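Local structure of protein kinase, putative (Bodo saltans, 6TLY) at residues Q10-H15 with E70-C75; D31-D36 with Q85-Y90; Q37-L40 with K45-M48; M48-C51 with Y56-C59; A76-K81 with Q89-G94. The protein is the kinetochore protein KKT2 and probably acts as a serine/threonine kinase; its zinc-binding central domain, described here, is a centromere localization domain. All blocks are in the same frame, centred on the assembly; numbering follows the deposited sequence. Where two conformers were deposited one is given.

Overall arrangement
From the N terminus, 10-15 stays open until contact 1 brings it against 70-75, closing the longest loop and joining the C1-type part to the C2H2-type finger. Within that span contact 2 opens at 31-36, but it ends on helix 85-93, beyond 70-75, and therefore crosses contact 1. Contacts 3 and 4 are local and lie inside both larger loops: 37-40 meets 45-48, and the hairpin 48-51/56-59 follows, with Met-48 common to both. Contact 5 comes after contact 1 has closed and builds the third zinc site, sharing helix 85-93 with contact 2. Contacts 1 and 4 meet at one zinc ion, 2 and 4 at another, 1 and 5 at the third.

Contact 1: Q10-H15 with E70-C75; sequences QCMNRH and EVHFLC. With ZN (zinc ion), chain B; ZN (zinc ion), chain D; SO4 (sulfate ion), chain F.
Met-12 lays its terminal methyl over one face of the His-72 imidazole, a CH-pi contact at the surface between the C1-type zinc domain and the C2H2-type finger. CE sits off the centre of the ring, displaced toward the rim, and lies 26° off the ring normal as seen from the centroid. Its nearest approach to a ring carbon is too close to be trusted, so the exact depth of the contact is doubtful. The sulfur stands farther back above the same ring, with SD of Met-12 5.1 Å from the centroid of His-72. The methionine chain runs straight out through CG and then bends at chi3 (86°), which turns the methyl onto the ring. Around this pair, Tyr-56 and Pro-83 pack on Met-12, Lys-81 touches both side chains, and His-72 NE2 has a weak hydrogen bond to Lys-69 O.

The methionine is set in place by a type I turn from Cys-11 to Arg-14, between two zinc ligands. Cys-11 SG binds the metal at 2.5 Å and His-15 ND1 at 2.1 Å; Cys-51 and Cys-54 complete the site. The loop folds back on the sulfur: the N of His-15 donates to SG of Cys-11 over 3.3 Å, while the bond from Asn-13 N is weak. Farther along 70-75, Cys-75 SG binds the zinc of the finger at 2.4 Å. Asn-13 adds a second link between the two modules, its OD1 accepting a hydrogen bond from the backbone N of Lys-81.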
# COMPACT_ATOMS: atom_id res chain seq x y z
N GLN A 10 -3.54 1.87 8.37
CA GLN A 10 -3.69 2.86 7.30
C GLN A 10 -2.56 2.78 6.28
O GLN A 10 -1.51 2.28 6.57
CB GLN A 10 -3.72 4.25 7.95
N CYS A 11 -2.81 3.36 5.11
CA CYS A 11 -1.77 3.46 4.07
C CYS A 11 -0.91 4.71 4.31
O CYS A 11 -1.10 5.38 5.28
CB CYS A 11 -2.44 3.56 2.71
SG CYS A 11 -3.23 5.16 2.52
N MET A 12 0.01 5.01 3.40
CA MET A 12 0.88 6.18 3.59
C MET A 12 0.12 7.49 3.49
O MET A 12 0.63 8.51 3.97
CB MET A 12 2.03 6.22 2.55
CG MET A 12 2.75 4.91 2.39
SD MET A 12 4.04 5.05 1.12
CE MET A 12 5.37 5.66 2.11
N ASN A 13 -1.05 7.50 2.82
CA ASN A 13 -1.84 8.70 2.65
C ASN A 13 -3.07 8.76 3.56
O ASN A 13 -4.07 9.39 3.21
CB ASN A 13 -2.20 8.88 1.18
CG ASN A 13 -0.94 9.05 0.37
OD1 ASN A 13 -0.19 10.01 0.56
ND2 ASN A 13 -0.63 8.10 -0.52
N ARG A 14 -2.99 8.07 4.71
CA ARG A 14 -3.95 8.01 5.80
C ARG A 14 -5.35 7.48 5.45
O ARG A 14 -6.30 7.87 6.11
CB ARG A 14 -4.04 9.37 6.51
CG ARG A 14 -2.68 9.80 7.05
CD ARG A 14 -2.73 11.06 7.91
NE ARG A 14 -1.38 11.44 8.36
CZ ARG A 14 -0.76 10.91 9.41
NH1 ARG A 14 -1.36 9.97 10.15
NH2 ARG A 14 0.46 11.31 9.74
N HIS A 15 -5.46 6.56 4.50
CA HIS A 15 -6.75 5.91 4.19
C HIS A 15 -6.80 4.59 4.95
O HIS A 15 -5.75 4.01 5.20
CB HIS A 15 -6.94 5.57 2.71
CG HIS A 15 -6.70 6.70 1.77
ND1 HIS A 15 -5.70 6.70 0.87
CD2 HIS A 15 -7.34 7.87 1.61
CE1 HIS A 15 -5.71 7.81 0.20
NE2 HIS A 15 -6.70 8.55 0.63
N GLU A 70 10.77 3.67 5.61
CA GLU A 70 11.62 4.75 6.09
C GLU A 70 11.97 5.76 4.98
O GLU A 70 12.64 6.73 5.27
CB GLU A 70 12.88 4.18 6.77
CG GLU A 70 12.59 3.54 8.11
CD GLU A 70 13.57 2.45 8.51
OE1 GLU A 70 14.75 2.77 8.76
OE2 GLU A 70 13.15 1.28 8.59
N VAL A 71 11.57 5.52 3.73
CA VAL A 71 11.75 6.45 2.61
C VAL A 71 10.41 6.68 1.91
O VAL A 71 9.77 5.71 1.51
CB VAL A 71 12.85 6.07 1.58
CG1 VAL A 71 13.03 7.19 0.56
CG2 VAL A 71 14.18 5.80 2.28
N HIS A 72 9.99 7.94 1.75
CA HIS A 72 8.74 8.27 1.09
C HIS A 72 9.04 9.10 -0.17
O HIS A 72 9.87 10.00 -0.12
CB HIS A 72 7.83 9.10 2.02
CG HIS A 72 7.32 8.37 3.23
ND1 HIS A 72 6.44 8.98 4.11
CD2 HIS A 72 7.59 7.12 3.68
CE1 HIS A 72 6.21 8.09 5.06
NE2 HIS A 72 6.86 6.95 4.84
N PHE A 73 8.37 8.79 -1.29
CA PHE A 73 8.50 9.52 -2.55
C PHE A 73 7.17 10.25 -2.78
O PHE A 73 6.13 9.62 -2.80
CB PHE A 73 8.79 8.56 -3.71
CG PHE A 73 10.10 7.83 -3.53
CD1 PHE A 73 10.17 6.66 -2.79
CD2 PHE A 73 11.28 8.37 -4.03
CE1 PHE A 73 11.39 6.02 -2.59
CE2 PHE A 73 12.50 7.73 -3.81
CZ PHE A 73 12.54 6.55 -3.10
N LEU A 74 7.22 11.56 -2.93
CA LEU A 74 6.02 12.37 -3.06
C LEU A 74 5.83 12.94 -4.46
O LEU A 74 6.79 13.38 -5.09
CB LEU A 74 6.08 13.53 -2.05
CG LEU A 74 5.70 13.19 -0.60
CD1 LEU A 74 6.82 12.48 0.12
CD2 LEU A 74 5.38 14.46 0.18
N CYS A 75 4.57 13.00 -4.89
CA CYS A 75 4.23 13.60 -6.16
C CYS A 75 4.18 15.11 -5.95
O CYS A 75 3.45 15.59 -5.08
CB CYS A 75 2.90 13.07 -6.68
SG CYS A 75 2.32 13.92 -8.17
ZN ZN B . -4.44 5.12 0.38
ZN ZN D . 0.05 13.22 -8.34
S SO4 F . -9.74 10.89 0.20
O1 SO4 F . -10.95 11.60 -0.22
O2 SO4 F . -10.08 9.92 1.24
O3 SO4 F . -8.76 11.82 0.75
O4 SO4 F . -9.17 10.20 -0.96

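Contact 2: D31-D36 with Q85-Y90; sequences DCNVCD and QTKLQY. With ZN (zinc ion), chain C; SO4 (sulfate ion), chain E.
The flat amide of Asn-33 meets Lys-87 at its oxygen: NZ donates to OD1 over 2.8 Å, approaching from a position tilted 28° from the carbonyl plane. On the amide nitrogen, ND2 of Asn-33 donates to O of Asp-31 at 3.1 Å, with that acceptor close to the amide plane. A water accepts from both ND2 of Asn-33 and NZ of Lys-87 and closes a small ring beside the direct bond. OD1 also receives the backbone N of Asp-57, so bonds at both ends fix which way round the buried amide sits. The lysine reaches it at about a right angle with its chain extended beyond CG, and NZ has a further acceptor in Asp-55 O.

Behind Asn-33 lies a zinc knuckle. Cys-32 SG and Cys-35 SG bind one zinc ion, completed by Cys-59 and Cys-62, and the backbone N of Cys-35 points almost straight at SG of Cys-32 (174°) over 3.5 Å. At the start of the other segment a sulfate, probably from the crystallisation liquor, sits on the helix N terminus, where OG1 of Thr-86 donates to its O1 at 2.6 Å. Lys-87 thus ties helix 85-93 of the finger to the Cys-32/Cys-35 knuckle of the Cys4 site, with strand 56-59 alongside Asn-33 and the Asp-55 turn just before that strand.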
# COMPACT_ATOMS: atom_id res chain seq x y z
N ASP A 31 5.39 -7.90 -3.66
CA ASP A 31 6.44 -7.85 -2.67
C ASP A 31 5.95 -6.78 -1.69
O ASP A 31 5.69 -5.63 -2.11
CB ASP A 31 7.76 -7.42 -3.33
CG ASP A 31 8.30 -8.47 -4.27
OD1 ASP A 31 8.22 -9.67 -3.94
OD2 ASP A 31 8.81 -8.08 -5.35
N CYS A 32 5.87 -7.10 -0.37
CA CYS A 32 5.40 -6.14 0.64
C CYS A 32 6.00 -4.78 0.46
O CYS A 32 7.22 -4.69 0.34
CB CYS A 32 5.64 -6.64 2.06
SG CYS A 32 5.06 -5.47 3.33
N ASN A 33 5.16 -3.74 0.38
CA ASN A 33 5.67 -2.40 0.13
C ASN A 33 6.51 -1.83 1.30
O ASN A 33 7.21 -0.83 1.10
CB ASN A 33 4.57 -1.48 -0.26
CG ASN A 33 3.85 -1.82 -1.56
OD1 ASN A 33 2.96 -1.10 -1.96
ND2 ASN A 33 4.22 -2.92 -2.26
N VAL A 34 6.46 -2.47 2.47
CA VAL A 34 7.26 -2.04 3.62
C VAL A 34 8.50 -2.93 3.80
O VAL A 34 9.62 -2.42 3.82
CB VAL A 34 6.42 -1.97 4.93
CG1 VAL A 34 7.32 -1.66 6.14
CG2 VAL A 34 5.29 -0.96 4.81
N CYS A 35 8.32 -4.26 3.94
CA CYS A 35 9.45 -5.15 4.23
C CYS A 35 10.04 -5.88 3.02
O CYS A 35 10.97 -6.64 3.21
CB CYS A 35 9.06 -6.14 5.32
SG CYS A 35 7.93 -7.44 4.76
N ASP A 36 9.42 -5.79 1.84
CA ASP A 36 9.87 -6.45 0.61
C ASP A 36 9.70 -7.99 0.60
O ASP A 36 10.14 -8.64 -0.35
CB ASP A 36 11.32 -6.05 0.24
CG ASP A 36 11.63 -6.23 -1.22
OD1 ASP A 36 10.70 -6.10 -2.05
OD2 ASP A 36 12.81 -6.52 -1.55
N GLN A 85 10.18 4.77 -5.93
CA GLN A 85 10.30 5.69 -7.06
C GLN A 85 9.51 5.11 -8.24
O GLN A 85 8.85 5.87 -8.94
CB GLN A 85 11.77 5.87 -7.44
CG GLN A 85 11.94 6.58 -8.77
CD GLN A 85 13.34 7.05 -8.97
OE1 GLN A 85 13.64 8.20 -8.69
NE2 GLN A 85 14.21 6.18 -9.43
N THR A 86 9.52 3.79 -8.43
CA THR A 86 8.78 3.17 -9.53
C THR A 86 7.27 3.46 -9.44
O THR A 86 6.67 3.81 -10.44
CB THR A 86 9.10 1.66 -9.63
OG1 THR A 86 10.51 1.51 -9.80
CG2 THR A 86 8.42 1.01 -10.81
N LYS A 87 6.67 3.36 -8.23
CA LYS A 87 5.24 3.64 -8.07
C LYS A 87 4.93 5.09 -8.25
O LYS A 87 3.93 5.43 -8.89
CB LYS A 87 4.69 3.10 -6.75
CG LYS A 87 4.57 1.59 -6.81
CD LYS A 87 3.94 1.01 -5.58
CE LYS A 87 3.59 -0.43 -5.82
NZ LYS A 87 2.69 -0.94 -4.78
N LEU A 88 5.82 5.98 -7.77
CA LEU A 88 5.65 7.41 -8.00
C LEU A 88 5.70 7.70 -9.51
O LEU A 88 4.88 8.46 -10.01
CB LEU A 88 6.76 8.22 -7.28
CG LEU A 88 6.86 9.72 -7.66
CD1 LEU A 88 5.60 10.46 -7.23
CD2 LEU A 88 8.08 10.36 -7.01
N GLN A 89 6.65 7.08 -10.23
CA GLN A 89 6.78 7.30 -11.67
C GLN A 89 5.55 6.85 -12.46
O GLN A 89 5.11 7.59 -13.33
CB GLN A 89 8.06 6.67 -12.21
CG GLN A 89 9.29 7.48 -11.79
CD GLN A 89 10.59 6.77 -12.09
OE1 GLN A 89 10.63 5.55 -12.26
NE2 GLN A 89 11.67 7.53 -12.16
N TYR A 90 4.94 5.70 -12.09
CA TYR A 90 3.71 5.23 -12.75
C TYR A 90 2.59 6.25 -12.50
O TYR A 90 1.90 6.62 -13.44
CB TYR A 90 3.25 3.86 -12.23
CG TYR A 90 4.17 2.70 -12.51
CD1 TYR A 90 4.97 2.69 -13.65
CD2 TYR A 90 4.18 1.58 -11.69
CE1 TYR A 90 5.80 1.60 -13.93
CE2 TYR A 90 5.01 0.51 -11.96
CZ TYR A 90 5.80 0.51 -13.09
OH TYR A 90 6.63 -0.57 -13.33
ZN ZN C . 5.79 -6.64 5.27
S SO4 E . 12.51 1.86 -6.46
O1 SO4 E . 11.58 2.09 -7.54
O2 SO4 E . 12.37 2.92 -5.44
O3 SO4 E . 12.26 0.57 -5.81
O4 SO4 E . 13.84 1.80 -7.07
O HOH W 1 2.71 -3.73 -4.74

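Contact 3: Q37-L40 with K45-M48; sequences QPML and KAYM
Met-39 pushes its methyl into the backbone at Ala-46 and Tyr-47, and nearly all of the close packing is made by this one group. CE of Met-39 lies 3.7 Å from CB of Ala-46 and equally far from its carbonyl carbon. It comes nearer still to a polar atom, 3.4 Å from O of Tyr-47. The side chain is curled: bends at chi2 (-71°) and chi3 (-60°) fold the methyl across to the facing loop and leave the sulfur near Cys-59.

The rest is loose. No hydrogen bond joins the two segments, and the CA atoms of Met-39 and Ala-46 stay 7.4 Å apart. Ala-46 offers a single methyl and remains partly exposed. Tyr-47 takes part through its backbone, since its ring leaves in the other direction and its OH bonds to Glu-64, while its N is held by Asn-60 OD1.

Met-39 also touches Phe-30 of the paired strand 30-31. Its side chain packs, with SD against CB of Cys-59, beside the Cys4 zinc site of the C1-type domain, whose ligands are Cys-32, Cys-35, Cys-59 and Cys-62.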
# COMPACT_ATOMS: atom_id res chain seq x y z
N GLN A 37 9.04 -8.58 1.61
CA GLN A 37 8.82 -10.03 1.66
C GLN A 37 7.87 -10.43 0.51
O GLN A 37 6.88 -9.74 0.27
CB GLN A 37 8.26 -10.44 3.04
CG GLN A 37 7.38 -11.69 3.13
CD GLN A 37 6.74 -11.84 4.49
OE1 GLN A 37 5.65 -11.30 4.76
NE2 GLN A 37 7.38 -12.59 5.38
N PRO A 38 8.20 -11.49 -0.26
CA PRO A 38 7.30 -11.91 -1.35
C PRO A 38 6.03 -12.53 -0.79
O PRO A 38 6.08 -13.34 0.13
CB PRO A 38 8.13 -12.94 -2.13
CG PRO A 38 9.06 -13.50 -1.13
CD PRO A 38 9.35 -12.40 -0.12
N MET A 39 4.90 -12.11 -1.32
CA MET A 39 3.60 -12.61 -0.88
C MET A 39 2.96 -13.16 -2.15
O MET A 39 2.32 -12.45 -2.90
CB MET A 39 2.76 -11.46 -0.28
CG MET A 39 3.41 -10.81 0.94
SD MET A 39 3.40 -11.89 2.42
CE MET A 39 1.70 -12.12 2.61
N LEU A 40 3.24 -14.43 -2.45
CA LEU A 40 2.74 -15.08 -3.68
C LEU A 40 1.43 -15.84 -3.44
O LEU A 40 0.76 -16.15 -4.40
CB LEU A 40 3.83 -16.02 -4.21
CG LEU A 40 5.23 -15.42 -4.31
CD1 LEU A 40 6.26 -16.46 -4.66
CD2 LEU A 40 5.25 -14.31 -5.33
N LYS A 45 -1.78 -17.71 7.60
CA LYS A 45 -0.53 -17.27 8.20
C LYS A 45 0.02 -16.02 7.48
O LYS A 45 0.55 -15.13 8.14
CB LYS A 45 0.50 -18.41 8.16
CG LYS A 45 1.90 -18.05 8.65
CD LYS A 45 2.93 -19.07 8.14
CE LYS A 45 4.35 -18.71 8.50
NZ LYS A 45 4.60 -18.75 9.97
N ALA A 46 -0.13 -15.95 6.15
CA ALA A 46 0.40 -14.83 5.38
C ALA A 46 -0.68 -14.22 4.50
O ALA A 46 -1.01 -14.76 3.44
CB ALA A 46 1.58 -15.29 4.52
N TYR A 47 -1.25 -13.11 4.95
CA TYR A 47 -2.30 -12.41 4.22
C TYR A 47 -1.89 -10.95 3.99
O TYR A 47 -0.77 -10.57 4.33
CB TYR A 47 -3.70 -12.60 4.86
CG TYR A 47 -3.75 -12.25 6.33
CD1 TYR A 47 -3.30 -13.15 7.29
CD2 TYR A 47 -4.29 -11.05 6.77
CE1 TYR A 47 -3.33 -12.84 8.64
CE2 TYR A 47 -4.35 -10.74 8.12
CZ TYR A 47 -3.87 -11.64 9.06
OH TYR A 47 -3.92 -11.34 10.40
N MET A 48 -2.77 -10.15 3.38
CA MET A 48 -2.42 -8.81 2.98
C MET A 48 -3.47 -7.75 3.29
O MET A 48 -4.63 -8.08 3.51
CB MET A 48 -2.14 -8.81 1.46
CG MET A 48 -3.36 -9.17 0.64
SD MET A 48 -3.22 -8.88 -1.14
CE MET A 48 -2.89 -7.13 -1.15

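Contact 4: M48-C51 with Y56-C59; sequences MYRC and YDVC. With ZN (zinc ion), chain C; ZN (zinc ion), chain B.
An antiparallel beta hairpin sets Arg-50 beside Asp-57 and Tyr-49 beside Val-58. Two hydrogen-bonded pairs carry the ladder. In Tyr-49/Val-58, N of Tyr-49 bonds O of Val-58 at 2.8 Å and N of Val-58 returns to O of Tyr-49 at 3.0 Å. In Cys-51/Tyr-56, the bond from N of Cys-51 to O of Tyr-56 is 2.9 Å and its reciprocal is longer. Between them, Arg-50 and Asp-57 form a non-hydrogen-bonded pair with a salt bridge on one face, NH1 of Arg-50 to OD1 of Asp-57 at 2.8 Å. The arginine is extended as far as NE, CG opposite the backbone N (chi1 -180°), and runs alongside the aspartate. OD1 lies close to the guanidinium plane, yet NH1 meets it on the syn side, 31° out of the carboxylate plane.

The hairpin joins the two zinc sites of the C1-type domain: Cys-51 supplies one metal site and Cys-59 the other, while strand 18-20 adds a third strand beside 48-51. Arg-50 also bridges to Glu-52 and Asp-55, so a leucine in its place would probably leave the buried Asp-57 carboxylate without its salt-bridge mate and remove the bridges to Glu-52 and Asp-55. On the other face CB of Tyr-49 packs on CG1 of Val-58 in the modelled one of two valine conformers, and Ala-63 of helix 60-65 touches Tyr-49.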
# COMPACT_ATOMS: atom_id res chain seq x y z
N MET A 48 -2.77 -10.15 3.38
CA MET A 48 -2.42 -8.81 2.98
C MET A 48 -3.47 -7.75 3.29
O MET A 48 -4.63 -8.08 3.51
CB MET A 48 -2.14 -8.81 1.46
CG MET A 48 -3.36 -9.17 0.64
SD MET A 48 -3.22 -8.88 -1.14
CE MET A 48 -2.89 -7.13 -1.15
N TYR A 49 -3.01 -6.52 3.33
CA TYR A 49 -3.87 -5.33 3.43
C TYR A 49 -3.59 -4.48 2.19
O TYR A 49 -2.47 -4.39 1.78
CB TYR A 49 -3.57 -4.59 4.72
CG TYR A 49 -4.02 -5.28 5.98
CD1 TYR A 49 -3.25 -6.26 6.59
CD2 TYR A 49 -5.21 -4.94 6.59
CE1 TYR A 49 -3.65 -6.88 7.76
CE2 TYR A 49 -5.63 -5.55 7.76
CZ TYR A 49 -4.85 -6.52 8.35
OH TYR A 49 -5.28 -7.11 9.49
N ARG A 50 -4.63 -3.87 1.64
CA ARG A 50 -4.41 -3.04 0.44
C ARG A 50 -5.21 -1.74 0.47
O ARG A 50 -6.31 -1.73 0.98
CB ARG A 50 -4.77 -3.84 -0.83
CG ARG A 50 -4.58 -3.10 -2.14
CD ARG A 50 -4.89 -3.85 -3.42
NE ARG A 50 -4.96 -3.04 -4.61
CZ ARG A 50 -3.92 -2.52 -5.23
NH1 ARG A 50 -2.70 -2.72 -4.77
NH2 ARG A 50 -4.10 -1.80 -6.31
N CYS A 51 -4.59 -0.69 -0.02
CA CYS A 51 -5.32 0.54 -0.35
C CYS A 51 -5.37 0.64 -1.88
O CYS A 51 -4.34 0.85 -2.50
CB CYS A 51 -4.68 1.79 0.19
SG CYS A 51 -5.66 3.20 -0.37
N TYR A 56 -1.22 0.40 -2.78
CA TYR A 56 -0.34 0.15 -1.63
C TYR A 56 -0.69 -1.21 -1.04
O TYR A 56 -1.80 -1.37 -0.60
CB TYR A 56 -0.52 1.25 -0.59
CG TYR A 56 0.43 1.21 0.57
CD1 TYR A 56 1.78 1.41 0.39
CD2 TYR A 56 -0.03 1.00 1.85
CE1 TYR A 56 2.66 1.43 1.46
CE2 TYR A 56 0.83 1.01 2.93
CZ TYR A 56 2.18 1.21 2.74
OH TYR A 56 3.00 1.23 3.81
N ASP A 57 0.27 -2.12 -1.07
CA ASP A 57 0.12 -3.50 -0.61
C ASP A 57 1.07 -3.80 0.52
O ASP A 57 2.26 -3.59 0.36
CB ASP A 57 0.52 -4.46 -1.74
CG ASP A 57 -0.42 -4.39 -2.91
OD1 ASP A 57 -1.63 -4.32 -2.68
OD2 ASP A 57 0.08 -4.38 -4.07
N VAL A 58 0.54 -4.25 1.62
CA VAL A 58 1.39 -4.64 2.79
C VAL A 58 1.04 -6.06 3.37
O VAL A 58 -0.18 -6.59 3.51
CB VAL A 58 1.30 -3.53 3.87
CG1 VAL A 58 -0.09 -3.40 4.44
CG2 VAL A 58 2.31 -3.71 4.98
N CYS A 59 2.08 -6.75 3.87
CA CYS A 59 1.85 -8.07 4.50
C CYS A 59 1.14 -7.86 5.87
O CYS A 59 1.16 -6.76 6.41
CB CYS A 59 3.17 -8.85 4.65
SG CYS A 59 4.27 -8.26 5.98
ZN ZN C . 5.79 -6.64 5.27
ZN ZN B . -4.44 5.12 0.38

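Contact 5: A76-K81 with Q89-G94; sequences AKCGKK and QYHSRG. With ZN (zinc ion), chain D.
His-91 and Cys-78 converge on one zinc ion through different first torsions. In His-91 the ring swings opposite its own backbone N (chi1 167°), out from the helix toward the loop; in Cys-78 the sulfur is tucked between N and the carbonyl carbon (chi1 68°), facing back at the ring. NE2 of His-91 binds the metal at 1.9 Å and SG of Cys-78 at 2.3 Å, with the sulfur at the edge of the imidazole. Cys-75 and Cys-95 complete the site. The far ring nitrogen is held as well: ND1 of His-91 donates to a water at 2.7 Å, and the same water accepts from NZ of Lys-80. This second-shell bond probably helps to hold the ring's orientation at the metal. The extended Lys-80 chain passes the imidazole obliquely, CD coming 4.0 Å from CE1 of His-91, before NZ reaches its main partner, Lys-53 O.

Lys-77 bends at chi3 (-80°) and brings its ammonium onto Ser-92. Its NZ donates to OG of Ser-92 at 3.0 Å and to the backbone O of Ser-92 at 3.1 Å, and also to Cys-95 O. An alanine at Ser-92 would remove the hydroxyl and is likely to leave Lys-77 held by carbonyl oxygens, its ammonium less firmly fixed.

The segment 76-81 carries the chain from strand 73-74 into strand 81-82, and helix 85-93 lies against this small hairpin in the beta-beta-alpha manner of a C2H2-like finger, here with a cysteine, Cys-95, as the last ligand, and with the His-91 ring meeting Phe-82 of strand 81-82.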
# COMPACT_ATOMS: atom_id res chain seq x y z
N ALA A 76 4.93 15.86 -6.76
CA ALA A 76 4.93 17.31 -6.65
C ALA A 76 3.59 17.92 -7.03
O ALA A 76 3.24 18.97 -6.52
CB ALA A 76 6.03 17.90 -7.53
N LYS A 77 2.83 17.26 -7.92
CA LYS A 77 1.59 17.83 -8.43
C LYS A 77 0.37 17.66 -7.53
O LYS A 77 -0.49 18.54 -7.52
CB LYS A 77 1.34 17.27 -9.84
CG LYS A 77 2.47 17.68 -10.78
CD LYS A 77 2.50 16.85 -12.04
CE LYS A 77 3.15 15.51 -11.83
NZ LYS A 77 3.32 14.80 -13.13
N CYS A 78 0.30 16.57 -6.73
CA CYS A 78 -0.87 16.36 -5.86
C CYS A 78 -0.53 16.12 -4.38
O CYS A 78 -1.44 16.11 -3.55
CB CYS A 78 -1.77 15.26 -6.40
SG CYS A 78 -1.03 13.60 -6.33
N GLY A 79 0.74 15.89 -4.07
CA GLY A 79 1.20 15.65 -2.72
C GLY A 79 1.15 14.19 -2.27
O GLY A 79 1.58 13.88 -1.17
N LYS A 80 0.60 13.30 -3.08
CA LYS A 80 0.45 11.88 -2.73
C LYS A 80 1.81 11.20 -2.48
O LYS A 80 2.76 11.43 -3.23
CB LYS A 80 -0.29 11.17 -3.86
CG LYS A 80 -1.02 9.91 -3.48
CD LYS A 80 -2.04 9.59 -4.57
CE LYS A 80 -2.93 8.42 -4.22
NZ LYS A 80 -3.46 7.77 -5.46
N LYS A 81 1.88 10.37 -1.43
CA LYS A 81 3.07 9.62 -1.01
C LYS A 81 3.05 8.20 -1.56
O LYS A 81 1.98 7.56 -1.64
CB LYS A 81 3.16 9.55 0.52
CG LYS A 81 3.24 10.92 1.20
CD LYS A 81 3.08 10.78 2.70
CE LYS A 81 2.84 12.12 3.37
NZ LYS A 81 3.92 13.09 3.05
N GLN A 89 6.65 7.08 -10.23
CA GLN A 89 6.78 7.30 -11.67
C GLN A 89 5.55 6.85 -12.46
O GLN A 89 5.11 7.59 -13.33
CB GLN A 89 8.06 6.67 -12.21
CG GLN A 89 9.29 7.48 -11.79
CD GLN A 89 10.59 6.77 -12.09
OE1 GLN A 89 10.63 5.55 -12.26
NE2 GLN A 89 11.67 7.53 -12.16
N TYR A 90 4.94 5.70 -12.09
CA TYR A 90 3.71 5.23 -12.75
C TYR A 90 2.59 6.25 -12.50
O TYR A 90 1.90 6.62 -13.44
CB TYR A 90 3.25 3.86 -12.23
CG TYR A 90 4.17 2.70 -12.51
CD1 TYR A 90 4.97 2.69 -13.65
CD2 TYR A 90 4.18 1.58 -11.69
CE1 TYR A 90 5.80 1.60 -13.93
CE2 TYR A 90 5.01 0.51 -11.96
CZ TYR A 90 5.80 0.51 -13.09
OH TYR A 90 6.63 -0.57 -13.33
N HIS A 91 2.45 6.75 -11.26
CA HIS A 91 1.43 7.74 -10.92
C HIS A 91 1.64 9.04 -11.70
O HIS A 91 0.69 9.56 -12.28
CB HIS A 91 1.48 8.07 -9.40
CG HIS A 91 0.70 9.28 -8.98
ND1 HIS A 91 -0.66 9.22 -8.75
CD2 HIS A 91 1.12 10.56 -8.77
CE1 HIS A 91 -1.03 10.44 -8.39
NE2 HIS A 91 0.01 11.28 -8.38
N SER A 92 2.86 9.59 -11.65
CA SER A 92 3.24 10.86 -12.24
C SER A 92 2.95 10.96 -13.75
O SER A 92 2.58 12.03 -14.23
CB SER A 92 4.70 11.18 -11.93
OG SER A 92 4.97 12.56 -12.14
N ARG A 93 3.09 9.86 -14.48
CA ARG A 93 2.81 9.82 -15.92
C ARG A 93 1.38 10.30 -16.23
O ARG A 93 1.17 11.05 -17.19
CB ARG A 93 3.03 8.40 -16.43
CG ARG A 93 2.77 8.22 -17.93
CD ARG A 93 4.04 8.26 -18.75
NE ARG A 93 4.98 7.22 -18.34
CZ ARG A 93 6.26 7.17 -18.71
NH1 ARG A 93 6.76 8.11 -19.50
NH2 ARG A 93 7.04 6.19 -18.28
N GLY A 94 0.44 9.94 -15.35
CA GLY A 94 -0.96 10.30 -15.50
C GLY A 94 -1.47 11.38 -14.56
O GLY A 94 -2.66 11.63 -14.53
ZN ZN D . 0.05 13.22 -8.34
O HOH W 2 -2.17 7.02 -8.19